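Local coordinates for protein DynF (Micromonospora chersina, PDB 6UBL) that is of unknown function but holds palmitic acid within its beta barrel and probably binds a related long-chain molecule in dynemicin biosynthesis, at residues G54-A59 against E95-I100; V67-T72 against A79-N84; I114-D119 against S127-R132. All coordinates share one frame; numbering follows the deposited sequence.

Contact 1: G54-A59 against E95-I100; sequences GEYTVA and EELGKI
The ring of Y56 is the tightly packed centre of this contact, with L97 over one face and the aliphatic part of E96 against CE1. L97 CD2 lies over that face, 4.1 Å from the ring centroid and 28° off the normal, a CH-pi contact. The other methyl, L97 CD1, reaches back to the root of the tyrosine, 3.7 Å from Y56 CB, so the leucine fork spans the side chain from its beta carbon to the ring. This reach depends on the extended end of the leucine (chi2 -179°), which carries CD1 past the ring toward the strand while CD2 stays above it. E96 comes in obliquely and makes the shortest approach, CB standing 3.5 Å from Y56 CE1 and CG 3.6 Å from the same atom.

In the barrel, strand 54-68 brings Y56 and V58 out on one face, against the connection that leads from strand 81-92 into strand 100-104. The other face carries E55 and T57, whose polar ends bond to T196 and T47. The connection is a loop rather than a paired strand; at G98 the backbone takes a positive phi before the chain enters the next strand at I100, whose side chain is about 9 Å from the bound palmitic acid.

Deeper along the strand the fit relaxes: V58 CG2 is 4.2 Å from I100 CD1 and 4.5 Å from L97 CD1, and only these methyl ends meet. V58, L97 and I100 are nevertheless buried, with C94 against V58 and L144 against L97. E96 forms the exposed side. A bend at its chi2 brings the carboxylate alongside Y56 CE1 and CD1, its plane 49° from that of the ring. The backbone carbonyl of E96 is taken by K143.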
ATOM      1  N   GLY A  54     -22.345  -8.841  -5.165  1.00 37.41           N
ATOM      2  CA  GLY A  54     -22.615  -7.584  -5.834  1.00 37.64           C
ATOM      3  C   GLY A  54     -21.491  -6.582  -5.646  1.00 34.66           C
ATOM      4  O   GLY A  54     -20.448  -6.871  -5.049  1.00 34.20           O
ATOM      5  N   GLU A  55     -21.720  -5.390  -6.199  0.67 31.81           N
ATOM      6  CA  GLU A  55     -20.815  -4.257  -6.062  0.67 32.51           C
ATOM      7  C   GLU A  55     -21.663  -3.042  -5.717  0.67 30.05           C
ATOM      8  O   GLU A  55     -22.745  -2.851  -6.273  0.67 33.47           O
ATOM      9  CB  GLU A  55     -19.974  -4.018  -7.337  0.67 38.71           C
ATOM     10  CG  GLU A  55     -18.736  -3.115  -7.122  0.67 45.52           C
ATOM     11  CD  GLU A  55     -17.555  -3.454  -8.034  0.67 50.51           C
ATOM     12  OE1 GLU A  55     -16.445  -2.936  -7.791  0.67 48.20           O
ATOM     13  OE2 GLU A  55     -17.731  -4.240  -8.987  0.67 52.28           O
ATOM     14  N   TYR A  56     -21.177  -2.243  -4.776  1.00 30.04           N
ATOM     15  CA  TYR A  56     -21.971  -1.195  -4.154  1.00 31.95           C
ATOM     16  C   TYR A  56     -21.164   0.081  -4.029  1.00 33.18           C
ATOM     17  O   TYR A  56     -19.993   0.050  -3.647  1.00 35.20           O
ATOM     18  CB  TYR A  56     -22.399  -1.652  -2.761  1.00 35.32           C
ATOM     19  CG  TYR A  56     -23.038  -3.020  -2.772  1.00 44.85           C
ATOM     20  CD1 TYR A  56     -24.343  -3.176  -3.198  1.00 54.22           C
ATOM     21  CD2 TYR A  56     -22.332  -4.149  -2.376  1.00 48.73           C
ATOM     22  CE1 TYR A  56     -24.943  -4.413  -3.227  1.00 61.55           C
ATOM     23  CE2 TYR A  56     -22.924  -5.402  -2.399  1.00 57.51           C
ATOM     24  CZ  TYR A  56     -24.230  -5.524  -2.827  1.00 61.89           C
ATOM     25  OH  TYR A  56     -24.837  -6.760  -2.853  1.00 63.40           O
ATOM     26  N   THR A  57     -21.794   1.200  -4.362  1.00 29.89           N
ATOM     27  CA  THR A  57     -21.165   2.505  -4.264  1.00 29.83           C
ATOM     28  C   THR A  57     -21.863   3.288  -3.160  1.00 27.11           C
ATOM     29  O   THR A  57     -23.091   3.460  -3.196  1.00 31.25           O
ATOM     30  CB  THR A  57     -21.270   3.246  -5.594  1.00 35.47           C
ATOM     31  OG1 THR A  57     -20.606   2.481  -6.613  1.00 39.17           O
ATOM     32  CG2 THR A  57     -20.595   4.600  -5.479  1.00 36.59           C
ATOM     33  N   VAL A  58     -21.080   3.773  -2.191  1.00 28.22           N
ATOM     34  CA  VAL A  58     -21.627   4.402  -0.997  1.00 28.66           C
ATOM     35  C   VAL A  58     -20.952   5.745  -0.785  1.00 28.76           C
ATOM     36  O   VAL A  58     -19.718   5.846  -0.842  1.00 27.23           O
ATOM     37  CB  VAL A  58     -21.453   3.523   0.252  1.00 30.34           C
ATOM     38  CG1 VAL A  58     -22.103   4.182   1.464  1.00 30.83           C
ATOM     39  CG2 VAL A  58     -22.029   2.139   0.017  1.00 31.51           C
ATOM     40  N   ALA A  59     -21.763   6.766  -0.509  1.00 29.39           N
ATOM     41  CA  ALA A  59     -21.265   8.098  -0.203  1.00 28.24           C
ATOM     42  C   ALA A  59     -21.139   8.260   1.305  1.00 27.48           C
ATOM     43  O   ALA A  59     -22.038   7.874   2.063  1.00 29.92           O
ATOM     44  CB  ALA A  59     -22.241   9.147  -0.741  1.00 33.09           C
ATOM     45  N   GLU A  95     -28.796   0.691   0.938  1.00 45.37           N
ATOM     46  CA  GLU A  95     -29.879  -0.248   1.206  1.00 54.07           C
ATOM     47  C   GLU A  95     -29.325  -1.637   1.472  1.00 47.02           C
ATOM     48  O   GLU A  95     -29.707  -2.296   2.445  1.00 47.86           O
ATOM     49  CB  GLU A  95     -30.843  -0.270   0.018  1.00 73.49           C
ATOM     50  CG  GLU A  95     -31.936  -1.334   0.090  1.00 97.18           C
ATOM     51  CD  GLU A  95     -32.854  -1.169   1.285  1.00117.88           C
ATOM     52  OE1 GLU A  95     -33.745  -2.024   1.477  1.00125.85           O
ATOM     53  OE2 GLU A  95     -32.705  -0.171   2.020  1.00124.17           O
ATOM     54  N   GLU A  96     -28.403  -2.090   0.624  1.00 44.16           N
ATOM     55  CA  GLU A  96     -27.928  -3.464   0.699  1.00 48.23           C
ATOM     56  C   GLU A  96     -26.956  -3.681   1.855  1.00 46.05           C
ATOM     57  O   GLU A  96     -27.009  -4.717   2.526  1.00 44.83           O
ATOM     58  CB  GLU A  96     -27.272  -3.857  -0.626  1.00 54.78           C
ATOM     59  CG  GLU A  96     -28.210  -3.805  -1.827  1.00 60.87           C
ATOM     60  CD  GLU A  96     -28.183  -2.484  -2.578  1.00 61.32           C
ATOM     61  OE1 GLU A  96     -27.733  -1.463  -2.017  1.00 59.52           O
ATOM     62  OE2 GLU A  96     -28.642  -2.465  -3.740  1.00 62.15           O
ATOM     63  N   LEU A  97     -26.058  -2.730   2.097  1.00 43.10           N
ATOM     64  CA  LEU A  97     -25.022  -2.897   3.106  1.00 39.81           C
ATOM     65  C   LEU A  97     -25.365  -2.247   4.438  1.00 37.44           C
ATOM     66  O   LEU A  97     -24.637  -2.451   5.412  1.00 38.14           O
ATOM     67  CB  LEU A  97     -23.703  -2.326   2.589  1.00 40.64           C
ATOM     68  CG  LEU A  97     -23.223  -2.887   1.252  1.00 40.17           C
ATOM     69  CD1 LEU A  97     -21.893  -2.232   0.903  1.00 40.95           C
ATOM     70  CD2 LEU A  97     -23.105  -4.394   1.285  1.00 40.17           C
ATOM     71  N   GLY A  98     -26.441  -1.467   4.500  1.00 37.38           N
ATOM     72  CA  GLY A  98     -26.795  -0.761   5.713  1.00 38.87           C
ATOM     73  C   GLY A  98     -25.924   0.464   5.937  1.00 38.38           C
ATOM     74  O   GLY A  98     -25.217   0.945   5.046  1.00 37.82           O
ATOM     75  N   LYS A  99     -25.986   0.974   7.165  1.00 35.45           N
ATOM     76  CA  LYS A  99     -25.174   2.119   7.564  1.00 33.30           C
ATOM     77  C   LYS A  99     -23.757   1.655   7.871  1.00 29.22           C
ATOM     78  O   LYS A  99     -23.553   0.763   8.703  1.00 32.89           O
ATOM     79  CB  LYS A  99     -25.791   2.775   8.803  1.00 37.45           C
ATOM     80  CG  LYS A  99     -25.097   4.032   9.296  1.00 50.64           C
ATOM     81  CD  LYS A  99     -25.867   4.645  10.466  1.00 77.02           C
ATOM     82  CE  LYS A  99     -25.873   6.172  10.380  1.00 99.58           C
ATOM     83  NZ  LYS A  99     -27.207   6.770  10.696  1.00113.04           N
ATOM     84  N   ILE A 100     -22.781   2.276   7.213  1.00 30.86           N
ATOM     85  CA  ILE A 100     -21.375   1.921   7.347  1.00 30.83           C
ATOM     86  C   ILE A 100     -20.671   3.068   8.065  1.00 31.17           C
ATOM     87  O   ILE A 100     -20.795   4.237   7.662  1.00 30.17           O
ATOM     88  CB  ILE A 100     -20.733   1.669   5.970  1.00 30.35           C
ATOM     89  CG1 ILE A 100     -21.522   0.595   5.203  1.00 30.56           C
ATOM     90  CG2 ILE A 100     -19.268   1.259   6.121  1.00 29.52           C
ATOM     91  CD1 ILE A 100     -21.123   0.456   3.740  1.00 31.27           C
TER

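Contact 2: V67-T72 against A79-N84; sequences VRSPST and AEVYTN. With PLM (palmitic acid), chain C.
R68 and V81 meet at an oblique crossing: CB, CG and CD of the arginine run past V81 CG1, with CB closest at 3.7 Å, and only the guanidinium end leads away. Chi1 and the extended chi2 carry CD to 3.4 Å from O2 of the palmitic acid, an oxygen that lies at the edge of the guanidinium, near its plane. The turn at chi3 (-79°) then swings NE and the guanidinium aside, toward D38. NE forms a salt bridge with D38 and NH1 bonds to the carbonyl of E34, while the arginine atom nearest to O2 is CD. On the opposite face of the strand pair, V67 and N84 stand side by side and point the same way, CG1 of V67 3.6 Å from CB of N84, while the amide of N84 bonds to R11 and V13.

Beyond this regular pairing two hydroxyls do the work of backbone carbonyls. The chi1 of S69 (70°) sets OG between its own N and carbonyl carbon, turned toward the neighbouring strand, where it accepts the N-H of Y82 at 2.9 Å in a nearly straight bond and donates to P70 O. It also lies at the edge of the Y82 ring, in its plane. T72 is turned likewise: OG1 takes the N-H of E80 at 2.9 Å, and one water joins it to E80 OE2. The backbone answers in both cases, S69 N donating to Y82 O at 2.8 Å and T72 N to E80 O at 3.0 Å. Y194 and P191 of the second subunit pack against E80 and Y82.

This is an antiparallel beta hairpin whose pairing carries on past R68 and T83 through mixed backbone and hydroxyl bonds, at the carboxylate end of a ligand-filled beta barrel.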
ATOM      1  N   VAL A  67      -2.673  15.311  12.913  1.00 23.09           N
ATOM      2  CA  VAL A  67      -1.587  16.065  13.534  1.00 23.20           C
ATOM      3  C   VAL A  67      -0.476  16.279  12.514  1.00 22.87           C
ATOM      4  O   VAL A  67      -0.134  15.376  11.728  1.00 24.18           O
ATOM      5  CB  VAL A  67      -1.053  15.371  14.801  1.00 24.52           C
ATOM      6  CG1 VAL A  67      -0.471  14.016  14.487  1.00 24.48           C
ATOM      7  CG2 VAL A  67      -0.003  16.264  15.471  1.00 25.32           C
ATOM      8  N   ARG A  68       0.084  17.483  12.523  1.00 24.29           N
ATOM      9  CA  ARG A  68       1.206  17.859  11.680  1.00 22.07           C
ATOM     10  C   ARG A  68       2.450  18.049  12.535  1.00 23.31           C
ATOM     11  O   ARG A  68       2.390  18.640  13.623  1.00 25.35           O
ATOM     12  CB  ARG A  68       0.937  19.165  10.936  1.00 22.26           C
ATOM     13  CG  ARG A  68      -0.056  19.068   9.794  1.00 22.93           C
ATOM     14  CD  ARG A  68      -0.360  20.436   9.153  1.00 22.85           C
ATOM     15  NE  ARG A  68      -1.302  21.231   9.924  1.00 25.07           N
ATOM     16  CZ  ARG A  68      -0.974  22.146  10.825  1.00 25.36           C
ATOM     17  NH1 ARG A  68       0.298  22.430  11.082  1.00 24.89           N
ATOM     18  NH2 ARG A  68      -1.933  22.805  11.473  1.00 27.34           N
ATOM     19  N   SER A  69       3.584  17.571  12.030  1.00 23.35           N
ATOM     20  CA  SER A  69       4.866  17.881  12.634  1.00 24.28           C
ATOM     21  C   SER A  69       5.156  19.354  12.384  1.00 23.56           C
ATOM     22  O   SER A  69       4.519  19.986  11.534  1.00 24.84           O
ATOM     23  CB  SER A  69       5.961  17.050  11.964  1.00 23.19           C
ATOM     24  OG  SER A  69       6.195  17.483  10.619  1.00 23.58           O
ATOM     25  N   PRO A  70       6.141  19.924  13.070  1.00 25.19           N
ATOM     26  CA  PRO A  70       6.652  21.225  12.631  1.00 27.44           C
ATOM     27  C   PRO A  70       7.187  21.082  11.215  1.00 28.41           C
ATOM     28  O   PRO A  70       7.661  20.016  10.813  1.00 26.53           O
ATOM     29  CB  PRO A  70       7.777  21.536  13.631  1.00 28.43           C
ATOM     30  CG  PRO A  70       8.164  20.204  14.206  1.00 30.76           C
ATOM     31  CD  PRO A  70       6.900  19.382  14.213  1.00 24.95           C
ATOM     32  N   SER A  71       7.099  22.158  10.443  1.00 28.26           N
ATOM     33  CA  SER A  71       7.653  22.122   9.098  1.00 27.24           C
ATOM     34  C   SER A  71       9.169  22.074   9.170  1.00 28.24           C
ATOM     35  O   SER A  71       9.782  22.681  10.049  1.00 29.40           O
ATOM     36  CB  SER A  71       7.236  23.369   8.309  1.00 30.19           C
ATOM     37  OG  SER A  71       7.854  23.349   7.035  1.00 33.36           O
ATOM     38  N   THR A  72       9.777  21.332   8.247  1.00 27.60           N
ATOM     39  CA  THR A  72      11.232  21.273   8.210  1.00 27.58           C
ATOM     40  C   THR A  72      11.860  22.585   7.764  1.00 31.18           C
ATOM     41  O   THR A  72      13.081  22.739   7.876  1.00 33.47           O
ATOM     42  CB  THR A  72      11.711  20.157   7.277  1.00 29.50           C
ATOM     43  OG1 THR A  72      11.276  20.449   5.929  1.00 29.11           O
ATOM     44  CG2 THR A  72      11.150  18.821   7.723  1.00 30.44           C
ATOM     45  N   ALA A  79       9.932  23.199   2.406  1.00 29.50           N
ATOM     46  CA  ALA A  79       9.211  22.710   3.569  1.00 27.23           C
ATOM     47  C   ALA A  79       8.640  21.316   3.341  1.00 27.70           C
ATOM     48  O   ALA A  79       8.036  21.025   2.296  1.00 26.42           O
ATOM     49  CB  ALA A  79       8.067  23.662   3.923  1.00 27.31           C
ATOM     50  N   GLU A  80       8.819  20.464   4.347  1.00 22.52           N
ATOM     51  CA  GLU A  80       8.153  19.181   4.414  1.00 24.15           C
ATOM     52  C   GLU A  80       7.403  19.120   5.735  1.00 25.36           C
ATOM     53  O   GLU A  80       7.857  19.670   6.745  1.00 26.17           O
ATOM     54  CB  GLU A  80       9.159  18.057   4.407  1.00 25.62           C
ATOM     55  CG  GLU A  80       9.959  17.937   3.142  1.00 27.91           C
ATOM     56  CD  GLU A  80      10.855  16.727   3.195  1.00 33.36           C
ATOM     57  OE1 GLU A  80      10.316  15.611   3.110  1.00 31.50           O
ATOM     58  OE2 GLU A  80      12.073  16.898   3.395  1.00 35.00           O
ATOM     59  N   VAL A  81       6.257  18.444   5.726  1.00 23.28           N
ATOM     60  CA  VAL A  81       5.443  18.238   6.917  1.00 24.64           C
ATOM     61  C   VAL A  81       5.073  16.764   6.981  1.00 24.83           C
ATOM     62  O   VAL A  81       4.612  16.191   5.984  1.00 25.37           O
ATOM     63  CB  VAL A  81       4.182  19.124   6.897  1.00 24.09           C
ATOM     64  CG1 VAL A  81       3.248  18.760   8.041  1.00 24.27           C
ATOM     65  CG2 VAL A  81       4.568  20.601   6.973  1.00 25.73           C
ATOM     66  N   TYR A  82       5.266  16.161   8.152  1.00 21.70           N
ATOM     67  CA  TYR A  82       4.874  14.786   8.423  1.00 22.80           C
ATOM     68  C   TYR A  82       3.560  14.797   9.189  1.00 22.92           C
ATOM     69  O   TYR A  82       3.325  15.666  10.027  1.00 23.63           O
ATOM     70  CB  TYR A  82       5.973  14.097   9.229  1.00 22.58           C
ATOM     71  CG  TYR A  82       7.195  13.920   8.363  1.00 22.94           C
ATOM     72  CD1 TYR A  82       7.334  12.809   7.551  1.00 23.23           C
ATOM     73  CD2 TYR A  82       8.168  14.910   8.299  1.00 22.64           C
ATOM     74  CE1 TYR A  82       8.425  12.656   6.725  1.00 23.72           C
ATOM     75  CE2 TYR A  82       9.269  14.774   7.474  1.00 24.00           C
ATOM     76  CZ  TYR A  82       9.389  13.635   6.693  1.00 25.55           C
ATOM     77  OH  TYR A  82      10.481  13.483   5.865  1.00 28.19           O
ATOM     78  N   THR A  83       2.691  13.848   8.881  1.00 21.99           N
ATOM     79  CA  THR A  83       1.337  13.847   9.411  1.00 22.32           C
ATOM     80  C   THR A  83       1.020  12.485  10.007  1.00 21.78           C
ATOM     81  O   THR A  83       1.577  11.468   9.600  1.00 24.02           O
ATOM     82  CB  THR A  83       0.319  14.148   8.303  1.00 22.36           C
ATOM     83  OG1 THR A  83       0.411  13.137   7.296  1.00 21.75           O
ATOM     84  CG2 THR A  83       0.577  15.512   7.668  1.00 22.51           C
ATOM     85  N   ASN A  84       0.135  12.476  10.999  1.00 20.75           N
ATOM     86  CA  ASN A  84      -0.513  11.251  11.438  1.00 21.95           C
ATOM     87  C   ASN A  84      -2.015  11.512  11.444  1.00 23.77           C
ATOM     88  O   ASN A  84      -2.461  12.558  11.920  1.00 22.96           O
ATOM     89  CB  ASN A  84      -0.159  10.820  12.871  1.00 20.74           C
ATOM     90  CG  ASN A  84       1.263  10.286  13.053  1.00 22.18           C
ATOM     91  OD1 ASN A  84       1.679  10.057  14.194  1.00 23.94           O
ATOM     92  ND2 ASN A  84       1.998  10.060  11.966  1.00 22.49           N
TER
HETATM   93  C1  PLM C 301      -3.133  18.318   6.931  1.00 26.72           C
HETATM   94  O1  PLM C 301      -3.934  18.233   7.962  1.00 27.89           O
HETATM   95  O2  PLM C 301      -2.462  19.287   6.689  1.00 28.65           O
HETATM   96  C2  PLM C 301      -3.145  17.104   6.059  1.00 30.96           C
HETATM   97  C3  PLM C 301      -4.506  16.597   5.660  1.00 33.20           C
HETATM   98  C4  PLM C 301      -4.325  15.413   4.759  1.00 38.34           C
HETATM   99  C5  PLM C 301      -5.405  14.400   4.832  1.00 39.44           C
HETATM  100  C6  PLM C 301      -5.107  13.196   3.970  1.00 47.12           C
HETATM  101  C7  PLM C 301      -6.334  12.744   3.226  1.00 56.47           C
HETATM  102  C8  PLM C 301      -7.537  12.616   4.126  1.00 61.11           C
HETATM  103  C9  PLM C 301      -7.385  11.576   5.202  1.00 62.79           C
HETATM  104  CA  PLM C 301      -7.939  10.243   4.778  1.00 66.98           C
HETATM  105  CB  PLM C 301      -9.452  10.211   4.866  1.00 67.92           C
HETATM  106  CC  PLM C 301      -9.959   8.892   5.366  1.00 64.69           C
HETATM  107  CD  PLM C 301     -10.629   8.032   4.328  1.00 57.49           C
HETATM  108  CE  PLM C 301     -10.486   6.571   4.666  1.00 50.83           C
HETATM  109  CF  PLM C 301     -11.491   5.662   4.028  1.00 50.35           C
HETATM  110  CG  PLM C 301     -11.291   4.244   4.431  1.00 51.13           C
HETATM  111  O   HOH W   1      13.105  19.195   4.425  1.00 38.66           O

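Contact 3: I114-D119 against S127-R132; sequences IRTPFD and SAKACR
K129 runs extended through chi2 and chi3 and then bends at chi4 (-68°), which draws its amino group back to the start of the 116-119 loop, where one water accepts from both K129 NZ and T116 N. On the way its aliphatic chain passes the R115 carbonyl, with CB 3.6 Å from R115 O. With chi1 at -55°, I114 turns CG1 to C131 SG at 3.9 Å while CG2 faces K129 CB, also at 3.9 Å, the isoleucine and lysine side chains crossing at about a right angle. I114 and C131 both touch the palmitic acid. R115 and A130 form the hydrogen-bonded antiparallel pair, R115 N to A130 O at 3.0 Å and A130 N to R115 O at 2.9 Å. P117 CB then packs 4.0 Å from A130 CB.

R115 folds over its own loop: NE and NH2 both grip T116 O, which lies in the guanidinium plane, while F118 CZ covers one face of that plane. Y194 and R177 of the second subunit pack on R115 and A130. The contact thus splits by chemistry: I114 and C131 give an apolar face suited to the fatty acid, while the bonds of R115 and the water shared by K129, which has W76 beside it, probably help to hold the polar turn.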
ATOM      1  N   ILE A 114       3.761  15.496   3.417  1.00 22.41           N
ATOM      2  CA  ILE A 114       3.537  16.514   2.397  1.00 21.59           C
ATOM      3  C   ILE A 114       4.906  17.019   1.967  1.00 21.01           C
ATOM      4  O   ILE A 114       5.682  17.496   2.807  1.00 22.64           O
ATOM      5  CB  ILE A 114       2.692  17.676   2.946  1.00 21.81           C
ATOM      6  CG1 ILE A 114       1.373  17.167   3.531  1.00 23.22           C
ATOM      7  CG2 ILE A 114       2.420  18.692   1.845  1.00 26.19           C
ATOM      8  CD1 ILE A 114       0.545  18.238   4.218  1.00 28.49           C
ATOM      9  N   ARG A 115       5.217  16.884   0.681  1.00 20.67           N
ATOM     10  CA  ARG A 115       6.505  17.322   0.172  1.00 22.60           C
ATOM     11  C   ARG A 115       6.436  17.545  -1.331  1.00 22.25           C
ATOM     12  O   ARG A 115       5.528  17.068  -2.012  1.00 23.97           O
ATOM     13  CB  ARG A 115       7.632  16.344   0.531  1.00 27.99           C
ATOM     14  CG  ARG A 115       7.529  14.922  -0.077  1.00 27.94           C
ATOM     15  CD  ARG A 115       8.937  14.339  -0.231  1.00 29.61           C
ATOM     16  NE  ARG A 115       9.619  15.105  -1.267  1.00 32.70           N
ATOM     17  CZ  ARG A 115      10.889  15.510  -1.241  1.00 34.05           C
ATOM     18  NH1 ARG A 115      11.682  15.221  -0.220  1.00 36.49           N
ATOM     19  NH2 ARG A 115      11.364  16.226  -2.256  1.00 33.15           N
ATOM     20  N   THR A 116       7.425  18.272  -1.836  1.00 24.79           N
ATOM     21  CA  THR A 116       7.564  18.463  -3.279  1.00 26.21           C
ATOM     22  C   THR A 116       7.670  17.110  -3.978  1.00 25.37           C
ATOM     23  O   THR A 116       8.480  16.260  -3.565  1.00 26.15           O
ATOM     24  CB  THR A 116       8.823  19.283  -3.550  1.00 30.48           C
ATOM     25  OG1 THR A 116       8.693  20.584  -2.958  1.00 30.04           O
ATOM     26  CG2 THR A 116       9.107  19.389  -5.044  1.00 34.60           C
ATOM     27  N   PRO A 117       6.874  16.861  -5.016  1.00 24.04           N
ATOM     28  CA  PRO A 117       6.998  15.604  -5.760  1.00 23.93           C
ATOM     29  C   PRO A 117       8.230  15.590  -6.655  1.00 23.59           C
ATOM     30  O   PRO A 117       8.775  16.629  -7.032  1.00 27.86           O
ATOM     31  CB  PRO A 117       5.705  15.556  -6.585  1.00 26.45           C
ATOM     32  CG  PRO A 117       5.388  17.021  -6.820  1.00 26.55           C
ATOM     33  CD  PRO A 117       5.792  17.713  -5.543  1.00 27.20           C
ATOM     34  N   PHE A 118       8.662  14.372  -7.009  1.00 24.44           N
ATOM     35  CA  PHE A 118       9.768  14.162  -7.940  1.00 25.45           C
ATOM     36  C   PHE A 118       9.317  14.246  -9.390  1.00 24.87           C
ATOM     37  O   PHE A 118      10.164  14.307 -10.286  1.00 28.15           O
ATOM     38  CB  PHE A 118      10.466  12.843  -7.597  1.00 25.43           C
ATOM     39  CG  PHE A 118      10.909  12.786  -6.156  1.00 24.90           C
ATOM     40  CD1 PHE A 118      11.988  13.549  -5.735  1.00 26.40           C
ATOM     41  CD2 PHE A 118      10.217  12.036  -5.246  1.00 25.05           C
ATOM     42  CE1 PHE A 118      12.373  13.523  -4.396  1.00 25.45           C
ATOM     43  CE2 PHE A 118      10.597  12.000  -3.908  1.00 27.40           C
ATOM     44  CZ  PHE A 118      11.679  12.748  -3.502  1.00 26.15           C
ATOM     45  N   ASP A 119       8.004  14.265  -9.631  1.00 26.43           N
ATOM     46  CA  ASP A 119       7.416  14.284 -10.968  1.00 25.45           C
ATOM     47  C   ASP A 119       6.461  15.470 -11.066  1.00 27.83           C
ATOM     48  O   ASP A 119       5.237  15.291 -11.105  1.00 26.22           O
ATOM     49  CB  ASP A 119       6.683  12.973 -11.257  1.00 25.38           C
ATOM     50  CG  ASP A 119       5.492  12.729 -10.341  1.00 27.20           C
ATOM     51  OD1 ASP A 119       5.590  12.939  -9.102  1.00 23.34           O
ATOM     52  OD2 ASP A 119       4.433  12.328 -10.866  1.00 28.70           O
ATOM     53  N   SER A 127       5.380  24.989  -7.731  1.00 33.29           N
ATOM     54  CA  SER A 127       5.740  24.876  -6.324  1.00 31.85           C
ATOM     55  C   SER A 127       4.771  24.010  -5.531  1.00 29.87           C
ATOM     56  O   SER A 127       4.988  23.815  -4.331  1.00 31.01           O
ATOM     57  CB  SER A 127       5.883  26.235  -5.617  1.00 40.19           C
ATOM     58  OG  SER A 127       6.858  27.037  -6.259  1.00 49.22           O
ATOM     59  N   ALA A 128       3.658  23.571  -6.112  1.00 27.17           N
ATOM     60  CA  ALA A 128       2.688  22.810  -5.335  1.00 24.71           C
ATOM     61  C   ALA A 128       3.318  21.515  -4.830  1.00 26.44           C
ATOM     62  O   ALA A 128       4.238  20.959  -5.427  1.00 29.01           O
ATOM     63  CB  ALA A 128       1.463  22.470  -6.188  1.00 25.00           C
ATOM     64  N   LYS A 129       2.778  21.014  -3.737  1.00 25.58           N
ATOM     65  CA  LYS A 129       3.307  19.818  -3.111  1.00 25.77           C
ATOM     66  C   LYS A 129       2.361  18.643  -3.295  1.00 24.46           C
ATOM     67  O   LYS A 129       1.266  18.763  -3.863  1.00 26.40           O
ATOM     68  CB  LYS A 129       3.632  20.093  -1.640  1.00 27.89           C
ATOM     69  CG  LYS A 129       4.748  21.125  -1.529  1.00 30.90           C
ATOM     70  CD  LYS A 129       5.241  21.304  -0.106  1.00 33.65           C
ATOM     71  CE  LYS A 129       6.241  22.458   0.013  1.00 31.06           C
ATOM     72  NZ  LYS A 129       7.550  22.209  -0.665  1.00 31.82           N
ATOM     73  N   ALA A 130       2.839  17.478  -2.863  1.00 24.06           N
ATOM     74  CA  ALA A 130       2.082  16.241  -2.937  1.00 24.63           C
ATOM     75  C   ALA A 130       1.896  15.723  -1.523  1.00 22.11           C
ATOM     76  O   ALA A 130       2.845  15.675  -0.739  1.00 23.53           O
ATOM     77  CB  ALA A 130       2.829  15.212  -3.774  1.00 24.92           C
ATOM     78  N   CYS A 131       0.676  15.322  -1.218  1.00 21.55           N
ATOM     79  CA  CYS A 131       0.264  14.841   0.089  1.00 22.68           C
ATOM     80  C   CYS A 131      -0.182  13.396  -0.035  1.00 22.46           C
ATOM     81  O   CYS A 131      -0.904  13.036  -0.967  1.00 22.61           O
ATOM     82  CB  CYS A 131      -0.891  15.715   0.589  1.00 23.86           C
ATOM     83  SG  CYS A 131      -1.672  15.218   2.122  1.00 23.73           S
ATOM     84  N   ARG A 132       0.248  12.575   0.917  1.00 21.48           N
ATOM     85  CA  ARG A 132      -0.121  11.169   0.961  1.00 21.68           C
ATOM     86  C   ARG A 132      -0.384  10.777   2.410  1.00 19.77           C
ATOM     87  O   ARG A 132       0.177  11.364   3.347  1.00 21.32           O
ATOM     88  CB  ARG A 132       0.924  10.240   0.360  1.00 21.92           C
ATOM     89  CG  ARG A 132       2.245  10.216   1.095  1.00 22.09           C
ATOM     90  CD  ARG A 132       3.327   9.525   0.281  1.00 24.46           C
ATOM     91  NE  ARG A 132       3.064   8.106  -0.021  1.00 24.25           N
ATOM     92  CZ  ARG A 132       2.686   7.613  -1.197  1.00 29.45           C
ATOM     93  NH1 ARG A 132       2.447   8.405  -2.230  1.00 30.20           N
ATOM     94  NH2 ARG A 132       2.514   6.307  -1.344  1.00 26.50           N
TER
HETATM   95  O   HOH W   2       8.982  19.721   0.044  1.00 30.36           O

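From the N terminus, strand 54-68 opens contact 1 at its beginning and contact 2 at its end. Contact 2 closes first, when the chain turns back through A79-N84 into strand 81-92; contact 1 closes later, at E95-I100, so contact 2 is nested inside its loop. Contact 3 follows in series, joining strand 108-115 to strand 129-141 across another short connection. Contacts 2 and 3 touch, with centres 13 Å apart: V81 O probably accepts from I114 N, linking two neighbouring strands, and both meet the second subunit. Contact 1 lies on the opposite side of the chain's centre, its centre about 35 Å from that of contact 2.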